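Local coordinates for protein KLLA0E03807p (Kluyveromyces lactis, PDB 3SQI) that binds DNA through this N-terminal domain and, as the Ndc10 protein, probably serves as a platform for inner kinetochore assembly in budding yeast, at residues A[99-104]-A[273-278]; A[113-118]-A[388-393]; A[162-167]-A[177-182]; A[209-214]-A[364-369]. All coordinates share one frame; numbering follows the deposited sequence.

Interaction 1 of 4, residues A[99-104]-A[273-278]; sequences LEFDYS and QEWPQF
Phe101 and Trp275 show how one aromatic pair can fasten a chain leaving a helix to a distant loop. The edge of the Phe101 ring is turned toward the face of the indole in an offset edge-to-face pair: the centroid of the phenyl ring lies 5.0 Å from that of the five-membered ring, and the planes stand almost perpendicular, at 88°. CE2 and CZ do the touching, with CZ of Phe101 3.5 Å from CD1 of Trp275. Phe101 is the first residue to leave helical geometry after helix 82-100; its CG, lying opposite the backbone N (chi1 -164°), carries the ring out toward the loop. The carbonyl oxygen of Glu274 also sits at this ring's edge, near its plane. Pro276 crosses Phe101 at about a right angle, its CG 3.8 Å from Phe101 CG. Tyr103 meets the proline from the opposite direction, with its OH 4.0 Å from Pro276 CG. Phe101 CE1 lies over one face of the tyrosine ring, offset toward its rim. Farther out, Phe147 adds a second edge-to-face partner to Trp275, and Lys309 NZ makes a hydrogen bond to the carbonyl oxygen of Phe101. Next along the chain, Asp102 OD1 accepts from Ser104 N, forming an Asx turn, and from Ser104 OG. Aromatic edge-to-face packing, with a proline beside it, thus joins the exit of helix 82-100 to the loop after helix 265-269.

Interaction 2 of 4, residues A[113-118]-A[388-393]; sequences ISINLW and EHLLAQ
Helix 107-118 and the short helix 388-391 approach through Ile115 and Leu391, whose CA atoms are 6.9 Å apart. Ile115 points toward the other helix. With CG1 opposite its backbone N (chi1 -169°), the side chain runs out toward helix 388-391, although the exact place of its end methyl is doubtful. Leu390 slides past it in the reverse direction, laying CD2 against the isoleucine's CB and CG1, while Ile115 CG2 faces Gln393 CB at 4.3 Å. This is helix-helix packing with a polar edge: the side-chain amide of Asn116 bridges helix 107-118 to the backbone of the chain following helix 388-391. Asn116 ND2 donates to Gln393 O over 3.1 Å at 162°, nearly within its own amide plane but 38° above that of the acceptor carbonyl. ND2 also serves Lys112 O in its own helix, and OD1 accepts from Ile395 N. Replacing this amide by the methyl of an alanine would probably leave Gln393 O and Ile395 N without these mates and the departing chain less firmly held. Gln393 NE2 in turn bonds Gln111 OE1.

Interaction 3 of 4, residues A[162-167]-A[177-182]; sequences KDLQCI and LAHSSK
Gln165 and Ala178 make the innermost contact, an antiparallel hydrogen-bonded pair in which each backbone N donates to the other's carbonyl. Gln165 N reaches Ala178 O over 2.9 Å in the carbonyl plane, whereas Ala178 N meets Gln165 O tilted 29° from it. Cys166 and Leu177 follow as a non-hydrogen-bonded pair, and Ile167 CG1 rests 4.1 Å from Ala178 CB. At the end of strand 174-179, His179 reaches back across the open end of the hairpin to Asp163, its CG opposite the backbone N (chi1 -165°), which carries the imidazole toward the acid. The ring lies nearly coplanar with the Asp163 carboxylate, at 14°, and His179 NE2 makes a weak but straight bond of 3.3 Å to Asp163 OD2. Leu164 crosses the imidazole at about a right angle, its CD2 3.7 Å from His179 CD2. The firmer hold is the hydrogen bond between ND1 and Pro183 O, which with the weak NE2 bond helps fix the ring's rotation; Ser181 N lies 3.7 Å above the centre of one face. A leucine in place of the histidine would probably leave Pro183 O and the Asp163 carboxylate without these polar mates. Strand 174-179 is the middle of a three-stranded antiparallel sheet, bonding to strand 185-187 through Leu177 and His179. Cys166 and Leu177 face helix 332-355, where both touch Leu340, and Leu177 also meets helix 198-210.

Interaction 4 of 4, residues A[209-214]-A[364-369]; sequences RFHGVK and DPSLKT
Lys214 N donates to Asp364 OD1 over 2.7 Å at 159°, arriving nearly along the C-O axis of the carboxylate: a backbone amide held by a buried acid. The second oxygen is shared, since Asp364 OD2 is bonded to Tyr207 OH and receives a weak 3.3 Å bond from Ser366 OG. These partners probably fix the carboxylate's rotation. The His211 ring comes at it from the opposite direction, its plane turned 77° from that of the carboxylate. Its NE2 is modelled very close to Asp364 OD2, but the angle is poor and the closeness doubtful at this resolution, so no bond is claimed. His211 CG lies opposite the backbone N (chi1 177°), which swings the ring out toward Asp364, and CE1 stops 3.4 Å from Ser366 OG. Val213 slides past Asp364, bringing its CG1 to 3.6 Å from Asp364 OD1. At the outer margin the extended Lys214 chain crosses Pro365 at about a right angle, CB 3.6 Å from Pro365 CD. Within 364-369, Ser366 O accepts from both N and OG1 of Thr369, the N-cap residue of helix 370-376. Tyr207, on helix 198-210, meets the His211 ring and touches Ser366 and Leu367. The acid thus joins the turn after that helix, where the short, weakly bonded strand 212-213 pairs with 217-218, to the loop that connects helix 332-355 with helix 370-376.

How the interactions relate
The four contacts are spread through the domain without touching one another. Interactions 1 and 4 lie on opposite sides of the chain's centre, with centres 39 Å apart. Interactions 1 and 2 are linked by chain order, because helices 82-100 and 107-118 follow each other, yet their nearest atoms are about 10 Å apart. Interaction 3 is a local hairpin nested inside the loops closed by interactions 1 and 2, and it comes within about 7 Å of interaction 1 at the nearest atoms. None meets the bound DNA: nearest atoms lie about 11 Å away for interaction 4, 12 Å for interaction 1, 13 Å for interaction 2 and 17 Å for interaction 3.

Interaction 1 of 4, residues A[99-104]-A[273-278]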
loop_
_atom_site.group_PDB
_atom_site.type_symbol
_atom_site.label_atom_id
_atom_site.label_comp_id
_atom_site.label_asym_id
_atom_site.label_seq_id
_atom_site.Cartn_x
_atom_site.Cartn_y
_atom_site.Cartn_z
ATOM N N LEU A 99 13.309 0.766 -8.753
ATOM C CA LEU A 99 14.330 -0.261 -8.562
ATOM C C LEU A 99 15.474 0.213 -7.669
ATOM O O LEU A 99 15.974 -0.543 -6.833
ATOM C CB LEU A 99 14.890 -0.713 -9.911
ATOM C CG LEU A 99 13.920 -1.324 -10.928
ATOM C CD1 LEU A 99 14.579 -1.475 -12.280
ATOM C CD2 LEU A 99 13.432 -2.660 -10.451
ATOM N N GLU A 100 15.891 1.462 -7.848
ATOM C CA GLU A 100 17.078 1.964 -7.168
ATOM C C GLU A 100 16.826 2.410 -5.728
ATOM O O GLU A 100 17.761 2.480 -4.925
ATOM C CB GLU A 100 17.704 3.111 -7.968
ATOM C CG GLU A 100 16.873 4.387 -7.991
ATOM C CD GLU A 100 17.434 5.442 -8.931
ATOM O OE1 GLU A 100 18.404 5.139 -9.660
ATOM O OE2 GLU A 100 16.899 6.573 -8.942
ATOM N N PHE A 101 15.567 2.706 -5.409
ATOM C CA PHE A 101 15.212 3.272 -4.108
ATOM C C PHE A 101 15.578 2.356 -2.947
ATOM O O PHE A 101 15.466 1.135 -3.048
ATOM C CB PHE A 101 13.723 3.608 -4.042
ATOM C CG PHE A 101 13.364 4.525 -2.911
ATOM C CD1 PHE A 101 13.351 4.068 -1.604
ATOM C CD2 PHE A 101 13.035 5.849 -3.154
ATOM C CE1 PHE A 101 13.024 4.918 -0.555
ATOM C CE2 PHE A 101 12.701 6.705 -2.113
ATOM C CZ PHE A 101 12.700 6.239 -0.813
ATOM N N ASP A 102 16.034 2.958 -1.853
ATOM C CA ASP A 102 16.315 2.227 -0.627
ATOM C C ASP A 102 15.352 2.700 0.449
ATOM O O ASP A 102 15.479 3.814 0.964
ATOM C CB ASP A 102 17.755 2.487 -0.180
ATOM C CG ASP A 102 18.282 1.414 0.746
ATOM O OD1 ASP A 102 17.484 0.550 1.165
ATOM O OD2 ASP A 102 19.493 1.439 1.061
ATOM N N TYR A 103 14.388 1.857 0.798
ATOM C CA TYR A 103 13.415 2.227 1.818
ATOM C C TYR A 103 14.063 2.181 3.193
ATOM O O TYR A 103 13.532 2.729 4.153
ATOM C CB TYR A 103 12.203 1.291 1.785
ATOM C CG TYR A 103 11.044 1.759 0.915
ATOM C CD1 TYR A 103 10.063 2.603 1.431
ATOM C CD2 TYR A 103 10.921 1.342 -0.416
ATOM C CE1 TYR A 103 8.997 3.031 0.653
ATOM C CE2 TYR A 103 9.854 1.771 -1.208
ATOM C CZ TYR A 103 8.894 2.618 -0.660
ATOM O OH TYR A 103 7.823 3.064 -1.408
ATOM N N SER A 104 15.237 1.560 3.273
ATOM C CA SER A 104 15.910 1.301 4.548
ATOM C C SER A 104 16.093 2.564 5.390
ATOM O O SER A 104 16.342 2.481 6.596
ATOM C CB SER A 104 17.273 0.634 4.312
ATOM O OG SER A 104 17.163 -0.546 3.529
ATOM N N GLN A 273 8.244 13.114 -4.823
ATOM C CA GLN A 273 8.932 12.628 -6.022
ATOM C C GLN A 273 10.213 11.839 -5.790
ATOM O O GLN A 273 10.516 10.917 -6.551
ATOM C CB GLN A 273 9.195 13.758 -7.005
ATOM C CG GLN A 273 8.227 13.780 -8.162
ATOM C CD GLN A 273 6.907 14.406 -7.792
ATOM O OE1 GLN A 273 6.616 14.611 -6.612
ATOM N NE2 GLN A 273 6.099 14.726 -8.796
ATOM N N GLU A 274 10.970 12.186 -4.758
ATOM C CA GLU A 274 12.136 11.383 -4.409
ATOM C C GLU A 274 11.646 9.968 -4.158
ATOM O O GLU A 274 12.418 9.013 -4.169
ATOM C CB GLU A 274 12.835 11.945 -3.174
ATOM C CG GLU A 274 12.957 13.454 -3.196
ATOM C CD GLU A 274 13.269 13.987 -4.582
ATOM O OE1 GLU A 274 12.676 15.017 -4.967
ATOM O OE2 GLU A 274 14.101 13.375 -5.287
ATOM N N TRP A 275 10.345 9.861 -3.918
ATOM C CA TRP A 275 9.670 8.590 -3.679
ATOM C C TRP A 275 9.028 7.922 -4.903
ATOM O O TRP A 275 8.478 8.599 -5.786
ATOM C CB TRP A 275 8.633 8.757 -2.572
ATOM C CG TRP A 275 9.251 8.797 -1.223
ATOM C CD1 TRP A 275 10.555 9.065 -0.926
ATOM C CD2 TRP A 275 8.600 8.531 0.023
ATOM N NE1 TRP A 275 10.753 8.999 0.431
ATOM C CE2 TRP A 275 9.569 8.671 1.036
ATOM C CE3 TRP A 275 7.291 8.193 0.378
ATOM C CZ2 TRP A 275 9.269 8.487 2.381
ATOM C CZ3 TRP A 275 6.996 8.010 1.708
ATOM C CH2 TRP A 275 7.981 8.157 2.696
ATOM N N PRO A 276 9.096 6.583 -4.940
ATOM C CA PRO A 276 8.443 5.668 -5.881
ATOM C C PRO A 276 6.946 5.921 -5.999
ATOM O O PRO A 276 6.320 6.341 -5.021
ATOM C CB PRO A 276 8.670 4.302 -5.234
ATOM C CG PRO A 276 9.974 4.453 -4.540
ATOM C CD PRO A 276 10.018 5.871 -4.040
ATOM N N GLN A 277 6.394 5.647 -7.183
ATOM C CA GLN A 277 4.967 5.805 -7.471
ATOM C C GLN A 277 4.416 4.660 -8.328
ATOM O O GLN A 277 5.160 3.988 -9.039
ATOM C CB GLN A 277 4.723 7.113 -8.222
ATOM C CG GLN A 277 5.160 8.352 -7.490
ATOM C CD GLN A 277 5.194 9.563 -8.401
ATOM O OE1 GLN A 277 6.243 10.187 -8.583
ATOM N NE2 GLN A 277 4.048 9.898 -8.991
ATOM N N PHE A 278 3.107 4.440 -8.268
ATOM C CA PHE A 278 2.478 3.543 -9.228
ATOM C C PHE A 278 2.332 4.280 -10.556
ATOM O O PHE A 278 2.203 5.504 -10.577
ATOM C CB PHE A 278 1.106 3.059 -8.739
ATOM C CG PHE A 278 1.176 2.066 -7.615
ATOM C CD1 PHE A 278 1.838 0.858 -7.777
ATOM C CD2 PHE A 278 0.577 2.338 -6.395
ATOM C CE1 PHE A 278 1.909 -0.056 -6.737
ATOM C CE2 PHE A 278 0.645 1.430 -5.354
ATOM C CZ PHE A 278 1.310 0.230 -5.526
#

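Interaction 2 of 4, residues A[113-118]-A[388-393]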
loop_
_atom_site.group_PDB
_atom_site.type_symbol
_atom_site.label_atom_id
_atom_site.label_comp_id
_atom_site.label_asym_id
_atom_site.label_seq_id
_atom_site.Cartn_x
_atom_site.Cartn_y
_atom_site.Cartn_z
ATOM N N ILE A 113 6.510 5.888 14.269
ATOM C CA ILE A 113 5.158 6.397 14.435
ATOM C C ILE A 113 4.158 5.283 14.768
ATOM O O ILE A 113 3.477 5.328 15.800
ATOM C CB ILE A 113 4.643 7.177 13.211
ATOM C CG1 ILE A 113 5.267 8.571 13.145
ATOM C CG2 ILE A 113 3.134 7.310 13.291
ATOM C CD1 ILE A 113 4.281 9.691 12.770
ATOM N N SER A 114 4.046 4.314 13.858
ATOM C CA SER A 114 2.887 3.431 13.844
ATOM C C SER A 114 2.659 2.970 15.276
ATOM O O SER A 114 1.620 3.239 15.886
ATOM C CB SER A 114 3.117 2.252 12.920
ATOM O OG SER A 114 3.576 2.666 11.659
ATOM N N ILE A 115 3.705 2.393 15.845
ATOM C CA ILE A 115 3.693 1.904 17.227
ATOM C C ILE A 115 3.045 2.882 18.220
ATOM O O ILE A 115 2.046 2.563 18.877
ATOM C CB ILE A 115 5.123 1.568 17.678
ATOM C CG1 ILE A 115 5.136 0.800 18.994
ATOM C CG2 ILE A 115 6.003 2.809 17.735
ATOM C CD1 ILE A 115 6.504 0.727 19.600
ATOM N N ASN A 116 3.636 4.061 18.353
ATOM C CA ASN A 116 3.105 5.100 19.237
ATOM C C ASN A 116 1.622 5.407 19.008
ATOM O O ASN A 116 0.895 5.705 19.957
ATOM C CB ASN A 116 3.904 6.404 19.102
ATOM C CG ASN A 116 5.300 6.298 19.674
ATOM O OD1 ASN A 116 5.528 6.592 20.847
ATOM N ND2 ASN A 116 6.243 5.876 18.850
ATOM N N LEU A 117 1.183 5.370 17.754
ATOM C CA LEU A 117 -0.222 5.627 17.438
ATOM C C LEU A 117 -1.141 4.436 17.749
ATOM O O LEU A 117 -2.348 4.608 17.925
ATOM C CB LEU A 117 -0.390 6.100 15.995
ATOM C CG LEU A 117 -0.323 7.622 15.853
ATOM C CD1 LEU A 117 -0.973 8.088 14.546
ATOM C CD2 LEU A 117 -1.000 8.259 17.028
ATOM N N TRP A 118 -0.567 3.237 17.818
ATOM C CA TRP A 118 -1.290 2.075 18.323
ATOM C C TRP A 118 -1.433 2.154 19.845
ATOM O O TRP A 118 -2.484 1.825 20.390
ATOM C CB TRP A 118 -0.583 0.772 17.934
ATOM C CG TRP A 118 -0.795 0.355 16.504
ATOM C CD1 TRP A 118 0.104 0.442 15.481
ATOM C CD2 TRP A 118 -1.983 -0.215 15.945
ATOM N NE1 TRP A 118 -0.453 -0.034 14.319
ATOM C CE2 TRP A 118 -1.734 -0.442 14.577
ATOM C CE3 TRP A 118 -3.236 -0.548 16.467
ATOM C CZ2 TRP A 118 -2.691 -0.991 13.728
ATOM C CZ3 TRP A 118 -4.182 -1.091 15.624
ATOM C CH2 TRP A 118 -3.906 -1.309 14.268
ATOM N N GLU A 388 10.139 -6.821 19.695
ATOM C CA GLU A 388 10.903 -6.052 20.669
ATOM C C GLU A 388 11.292 -4.703 20.085
ATOM O O GLU A 388 10.784 -3.653 20.496
ATOM C CB GLU A 388 12.185 -6.800 21.033
ATOM C CG GLU A 388 12.242 -7.309 22.454
ATOM C CD GLU A 388 11.248 -8.423 22.700
ATOM O OE1 GLU A 388 10.645 -8.903 21.716
ATOM O OE2 GLU A 388 11.068 -8.816 23.873
ATOM N N HIS A 389 12.185 -4.754 19.103
ATOM C CA HIS A 389 12.801 -3.567 18.528
ATOM C C HIS A 389 11.752 -2.519 18.194
ATOM O O HIS A 389 11.916 -1.339 18.505
ATOM C CB HIS A 389 13.596 -3.958 17.282
ATOM C CG HIS A 389 14.335 -5.251 17.427
ATOM N ND1 HIS A 389 13.715 -6.479 17.336
ATOM C CD2 HIS A 389 15.643 -5.509 17.679
ATOM C CE1 HIS A 389 14.606 -7.437 17.515
ATOM N NE2 HIS A 389 15.783 -6.874 17.726
ATOM N N LEU A 390 10.667 -2.959 17.571
ATOM C CA LEU A 390 9.548 -2.075 17.283
ATOM C C LEU A 390 9.105 -1.360 18.561
ATOM O O LEU A 390 9.059 -0.130 18.610
ATOM C CB LEU A 390 8.387 -2.877 16.689
ATOM C CG LEU A 390 7.348 -2.138 15.840
ATOM C CD1 LEU A 390 6.204 -3.066 15.438
ATOM C CD2 LEU A 390 6.806 -0.933 16.583
ATOM N N LEU A 391 8.801 -2.137 19.599
ATOM C CA LEU A 391 8.353 -1.578 20.876
ATOM C C LEU A 391 9.335 -0.573 21.478
ATOM O O LEU A 391 8.926 0.387 22.130
ATOM C CB LEU A 391 8.067 -2.689 21.889
ATOM C CG LEU A 391 6.877 -3.617 21.626
ATOM C CD1 LEU A 391 6.836 -4.708 22.677
ATOM C CD2 LEU A 391 5.569 -2.846 21.602
ATOM N N ALA A 392 10.626 -0.790 21.256
ATOM C CA ALA A 392 11.640 0.097 21.818
ATOM C C ALA A 392 11.471 1.541 21.333
ATOM O O ALA A 392 12.096 2.463 21.861
ATOM C CB ALA A 392 13.038 -0.416 21.488
ATOM N N GLN A 393 10.622 1.725 20.327
ATOM C CA GLN A 393 10.484 3.008 19.640
ATOM C C GLN A 393 9.379 3.944 20.158
ATOM O O GLN A 393 9.138 4.991 19.561
ATOM C CB GLN A 393 10.330 2.790 18.131
ATOM C CG GLN A 393 11.637 2.909 17.358
ATOM C CD GLN A 393 11.573 2.215 16.017
ATOM O OE1 GLN A 393 10.584 2.330 15.293
ATOM N NE2 GLN A 393 12.624 1.474 15.683
#

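Interaction 3 of 4, residues A[162-167]-A[177-182]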
loop_
_atom_site.group_PDB
_atom_site.type_symbol
_atom_site.label_atom_id
_atom_site.label_comp_id
_atom_site.label_asym_id
_atom_site.label_seq_id
_atom_site.Cartn_x
_atom_site.Cartn_y
_atom_site.Cartn_z
ATOM N N LYS A 162 -16.527 1.838 -2.077
ATOM C CA LYS A 162 -17.262 0.960 -2.974
ATOM C C LYS A 162 -16.479 0.737 -4.277
ATOM O O LYS A 162 -16.680 -0.266 -4.970
ATOM C CB LYS A 162 -18.661 1.509 -3.242
ATOM C CG LYS A 162 -19.612 1.319 -2.060
ATOM C CD LYS A 162 -21.042 1.731 -2.387
ATOM C CE LYS A 162 -21.325 3.180 -1.999
ATOM N NZ LYS A 162 -22.752 3.560 -2.236
ATOM N N ASP A 163 -15.569 1.664 -4.583
ATOM C CA ASP A 163 -14.646 1.525 -5.712
ATOM C C ASP A 163 -13.634 0.422 -5.470
ATOM O O ASP A 163 -13.192 -0.244 -6.403
ATOM C CB ASP A 163 -13.868 2.822 -5.937
ATOM C CG ASP A 163 -14.700 3.902 -6.583
ATOM O OD1 ASP A 163 -15.921 3.693 -6.737
ATOM O OD2 ASP A 163 -14.128 4.960 -6.928
ATOM N N LEU A 164 -13.253 0.242 -4.210
ATOM C CA LEU A 164 -12.215 -0.727 -3.874
ATOM C C LEU A 164 -12.555 -2.143 -4.331
ATOM O O LEU A 164 -13.725 -2.533 -4.386
ATOM C CB LEU A 164 -11.905 -0.716 -2.376
ATOM C CG LEU A 164 -10.982 0.411 -1.918
ATOM C CD1 LEU A 164 -10.092 -0.086 -0.786
ATOM C CD2 LEU A 164 -10.126 0.912 -3.083
ATOM N N GLN A 165 -11.520 -2.908 -4.657
ATOM C CA GLN A 165 -11.708 -4.259 -5.178
ATOM C C GLN A 165 -10.804 -5.224 -4.435
ATOM O O GLN A 165 -9.577 -5.092 -4.504
ATOM C CB GLN A 165 -11.400 -4.318 -6.684
ATOM C CG GLN A 165 -12.224 -3.354 -7.542
ATOM C CD GLN A 165 -11.750 -3.272 -8.994
ATOM O OE1 GLN A 165 -10.678 -3.764 -9.349
ATOM N NE2 GLN A 165 -12.552 -2.638 -9.835
ATOM N N CYS A 166 -11.392 -6.184 -3.730
ATOM C CA CYS A 166 -10.574 -7.171 -3.057
ATOM C C CYS A 166 -9.907 -8.091 -4.067
ATOM O O CYS A 166 -10.538 -8.565 -5.008
ATOM C CB CYS A 166 -11.405 -7.981 -2.082
ATOM S SG CYS A 166 -10.382 -8.900 -0.906
ATOM N N ILE A 167 -8.618 -8.320 -3.869
ATOM C CA ILE A 167 -7.881 -9.299 -4.635
ATOM C C ILE A 167 -7.663 -10.509 -3.753
ATOM O O ILE A 167 -6.937 -10.449 -2.756
ATOM C CB ILE A 167 -6.509 -8.760 -5.084
ATOM C CG1 ILE A 167 -6.695 -7.672 -6.139
ATOM C CG2 ILE A 167 -5.636 -9.894 -5.617
ATOM C CD1 ILE A 167 -7.649 -8.077 -7.248
ATOM N N LEU A 177 -6.002 -5.033 -1.380
ATOM C CA LEU A 177 -7.071 -4.118 -1.754
ATOM C C LEU A 177 -6.626 -3.226 -2.910
ATOM O O LEU A 177 -5.638 -2.513 -2.797
ATOM C CB LEU A 177 -7.485 -3.283 -0.545
ATOM C CG LEU A 177 -7.911 -4.150 0.644
ATOM C CD1 LEU A 177 -7.292 -3.676 1.962
ATOM C CD2 LEU A 177 -9.433 -4.240 0.748
ATOM N N ALA A 178 -7.353 -3.271 -4.021
ATOM C CA ALA A 178 -6.915 -2.591 -5.234
ATOM C C ALA A 178 -7.856 -1.482 -5.664
ATOM O O ALA A 178 -9.056 -1.545 -5.414
ATOM C CB ALA A 178 -6.754 -3.590 -6.361
ATOM N N HIS A 179 -7.304 -0.472 -6.329
ATOM C CA HIS A 179 -8.116 0.578 -6.927
ATOM C C HIS A 179 -7.603 0.834 -8.333
ATOM O O HIS A 179 -6.453 1.225 -8.518
ATOM C CB HIS A 179 -8.044 1.848 -6.089
ATOM C CG HIS A 179 -9.104 2.851 -6.414
ATOM N ND1 HIS A 179 -8.814 4.104 -6.908
ATOM C CD2 HIS A 179 -10.451 2.791 -6.305
ATOM C CE1 HIS A 179 -9.936 4.774 -7.091
ATOM N NE2 HIS A 179 -10.946 3.999 -6.736
ATOM N N SER A 180 -8.452 0.578 -9.320
ATOM C CA SER A 180 -8.097 0.772 -10.720
ATOM C C SER A 180 -8.624 2.110 -11.228
ATOM O O SER A 180 -8.415 2.480 -12.382
ATOM C CB SER A 180 -8.645 -0.381 -11.562
ATOM O OG SER A 180 -9.982 -0.683 -11.198
ATOM N N SER A 181 -9.311 2.830 -10.351
ATOM C CA SER A 181 -9.903 4.124 -10.688
ATOM C C SER A 181 -8.884 5.259 -10.550
ATOM O O SER A 181 -7.683 5.006 -10.483
ATOM C CB SER A 181 -11.171 4.383 -9.872
ATOM O OG SER A 181 -12.141 3.373 -10.112
ATOM N N LYS A 182 -9.365 6.501 -10.517
ATOM C CA LYS A 182 -8.516 7.670 -10.770
ATOM C C LYS A 182 -7.146 7.610 -10.085
ATOM O O LYS A 182 -6.123 7.640 -10.770
ATOM C CB LYS A 182 -9.246 8.952 -10.355
ATOM C CG LYS A 182 -10.757 8.866 -10.438
ATOM C CD LYS A 182 -11.403 10.162 -9.978
ATOM C CE LYS A 182 -12.841 10.250 -10.459
ATOM N NZ LYS A 182 -12.926 10.137 -11.944
#

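Interaction 4 of 4, residues A[209-214]-A[364-369]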
loop_
_atom_site.group_PDB
_atom_site.type_symbol
_atom_site.label_atom_id
_atom_site.label_comp_id
_atom_site.label_asym_id
_atom_site.label_seq_id
_atom_site.Cartn_x
_atom_site.Cartn_y
_atom_site.Cartn_z
ATOM N N ARG A 209 -15.287 1.776 13.776
ATOM C CA ARG A 209 -16.103 2.710 13.014
ATOM C C ARG A 209 -17.511 2.170 12.845
ATOM O O ARG A 209 -18.496 2.893 12.996
ATOM C CB ARG A 209 -15.464 2.941 11.640
ATOM C CG ARG A 209 -16.247 3.846 10.692
ATOM C CD ARG A 209 -15.413 4.140 9.444
ATOM N NE ARG A 209 -16.168 4.806 8.384
ATOM C CZ ARG A 209 -15.708 4.993 7.149
ATOM N NH1 ARG A 209 -14.495 4.563 6.815
ATOM N NH2 ARG A 209 -16.463 5.606 6.244
ATOM N N PHE A 210 -17.598 0.880 12.557
ATOM C CA PHE A 210 -18.856 0.285 12.140
ATOM C C PHE A 210 -19.603 -0.471 13.236
ATOM O O PHE A 210 -20.734 -0.123 13.574
ATOM C CB PHE A 210 -18.627 -0.591 10.921
ATOM C CG PHE A 210 -18.385 0.192 9.679
ATOM C CD1 PHE A 210 -19.402 0.954 9.133
ATOM C CD2 PHE A 210 -17.146 0.187 9.065
ATOM C CE1 PHE A 210 -19.197 1.688 7.990
ATOM C CE2 PHE A 210 -16.928 0.923 7.918
ATOM C CZ PHE A 210 -17.957 1.675 7.378
ATOM N N HIS A 211 -18.988 -1.523 13.760
ATOM C CA HIS A 211 -19.533 -2.209 14.919
ATOM C C HIS A 211 -19.622 -1.239 16.100
ATOM O O HIS A 211 -20.617 -1.211 16.829
ATOM C CB HIS A 211 -18.659 -3.415 15.272
ATOM C CG HIS A 211 -19.096 -4.140 16.506
ATOM N ND1 HIS A 211 -19.102 -5.515 16.597
ATOM C CD2 HIS A 211 -19.532 -3.683 17.705
ATOM C CE1 HIS A 211 -19.528 -5.875 17.795
ATOM N NE2 HIS A 211 -19.794 -4.781 18.487
ATOM N N GLY A 212 -18.583 -0.432 16.275
ATOM C CA GLY A 212 -18.498 0.452 17.421
ATOM C C GLY A 212 -18.149 -0.361 18.646
ATOM O O GLY A 212 -17.887 -1.556 18.542
ATOM N N VAL A 213 -18.130 0.278 19.808
ATOM C CA VAL A 213 -17.959 -0.457 21.054
ATOM C C VAL A 213 -19.173 -0.255 21.953
ATOM O O VAL A 213 -19.486 0.866 22.360
ATOM C CB VAL A 213 -16.670 -0.061 21.793
ATOM C CG1 VAL A 213 -16.507 -0.898 23.058
ATOM C CG2 VAL A 213 -15.465 -0.230 20.877
ATOM N N LYS A 214 -19.850 -1.357 22.251
ATOM C CA LYS A 214 -21.091 -1.327 23.013
ATOM C C LYS A 214 -20.940 -0.557 24.323
ATOM O O LYS A 214 -20.021 -0.812 25.101
ATOM C CB LYS A 214 -21.558 -2.761 23.286
ATOM C CG LYS A 214 -22.900 -2.868 23.984
ATOM C CD LYS A 214 -23.366 -4.316 24.094
ATOM C CE LYS A 214 -24.743 -4.403 24.748
ATOM N NZ LYS A 214 -25.277 -5.798 24.768
ATOM N N ASP A 364 -15.111 -4.279 23.955
ATOM C CA ASP A 364 -16.403 -4.754 23.481
ATOM C C ASP A 364 -16.777 -6.064 24.172
ATOM O O ASP A 364 -15.934 -6.944 24.355
ATOM C CB ASP A 364 -16.404 -4.917 21.960
ATOM C CG ASP A 364 -17.747 -4.575 21.340
ATOM O OD1 ASP A 364 -18.439 -3.673 21.862
ATOM O OD2 ASP A 364 -18.113 -5.208 20.329
ATOM N N PRO A 365 -18.047 -6.189 24.573
ATOM C CA PRO A 365 -18.539 -7.403 25.233
ATOM C C PRO A 365 -18.417 -8.598 24.297
ATOM O O PRO A 365 -18.264 -9.736 24.743
ATOM C CB PRO A 365 -20.013 -7.086 25.496
ATOM C CG PRO A 365 -20.103 -5.593 25.451
ATOM C CD PRO A 365 -19.098 -5.171 24.431
ATOM N N SER A 366 -18.488 -8.328 23.000
ATOM C CA SER A 366 -18.308 -9.358 21.989
ATOM C C SER A 366 -16.961 -10.048 22.172
ATOM O O SER A 366 -16.894 -11.275 22.289
ATOM C CB SER A 366 -18.409 -8.746 20.590
ATOM O OG SER A 366 -19.657 -8.087 20.419
ATOM N N LEU A 367 -15.893 -9.251 22.200
ATOM C CA LEU A 367 -14.546 -9.763 22.447
ATOM C C LEU A 367 -14.386 -10.349 23.852
ATOM O O LEU A 367 -13.363 -10.959 24.165
ATOM C CB LEU A 367 -13.498 -8.667 22.235
ATOM C CG LEU A 367 -12.924 -8.456 20.827
ATOM C CD1 LEU A 367 -12.433 -9.775 20.233
ATOM C CD2 LEU A 367 -13.931 -7.780 19.900
ATOM N N LYS A 368 -15.397 -10.155 24.697
ATOM C CA LYS A 368 -15.363 -10.661 26.070
ATOM C C LYS A 368 -15.900 -12.093 26.217
ATOM O O LYS A 368 -15.741 -12.715 27.268
ATOM C CB LYS A 368 -16.131 -9.720 27.004
ATOM C CG LYS A 368 -15.449 -8.384 27.272
ATOM C CD LYS A 368 -14.258 -8.545 28.203
ATOM C CE LYS A 368 -14.104 -7.337 29.122
ATOM N NZ LYS A 368 -13.994 -6.064 28.362
ATOM N N THR A 369 -16.520 -12.617 25.163
ATOM C CA THR A 369 -17.096 -13.962 25.202
ATOM C C THR A 369 -16.033 -15.009 25.553
ATOM O O THR A 369 -14.839 -14.773 25.353
ATOM C CB THR A 369 -17.788 -14.323 23.860
ATOM O OG1 THR A 369 -16.831 -14.285 22.792
ATOM C CG2 THR A 369 -18.924 -13.347 23.559
#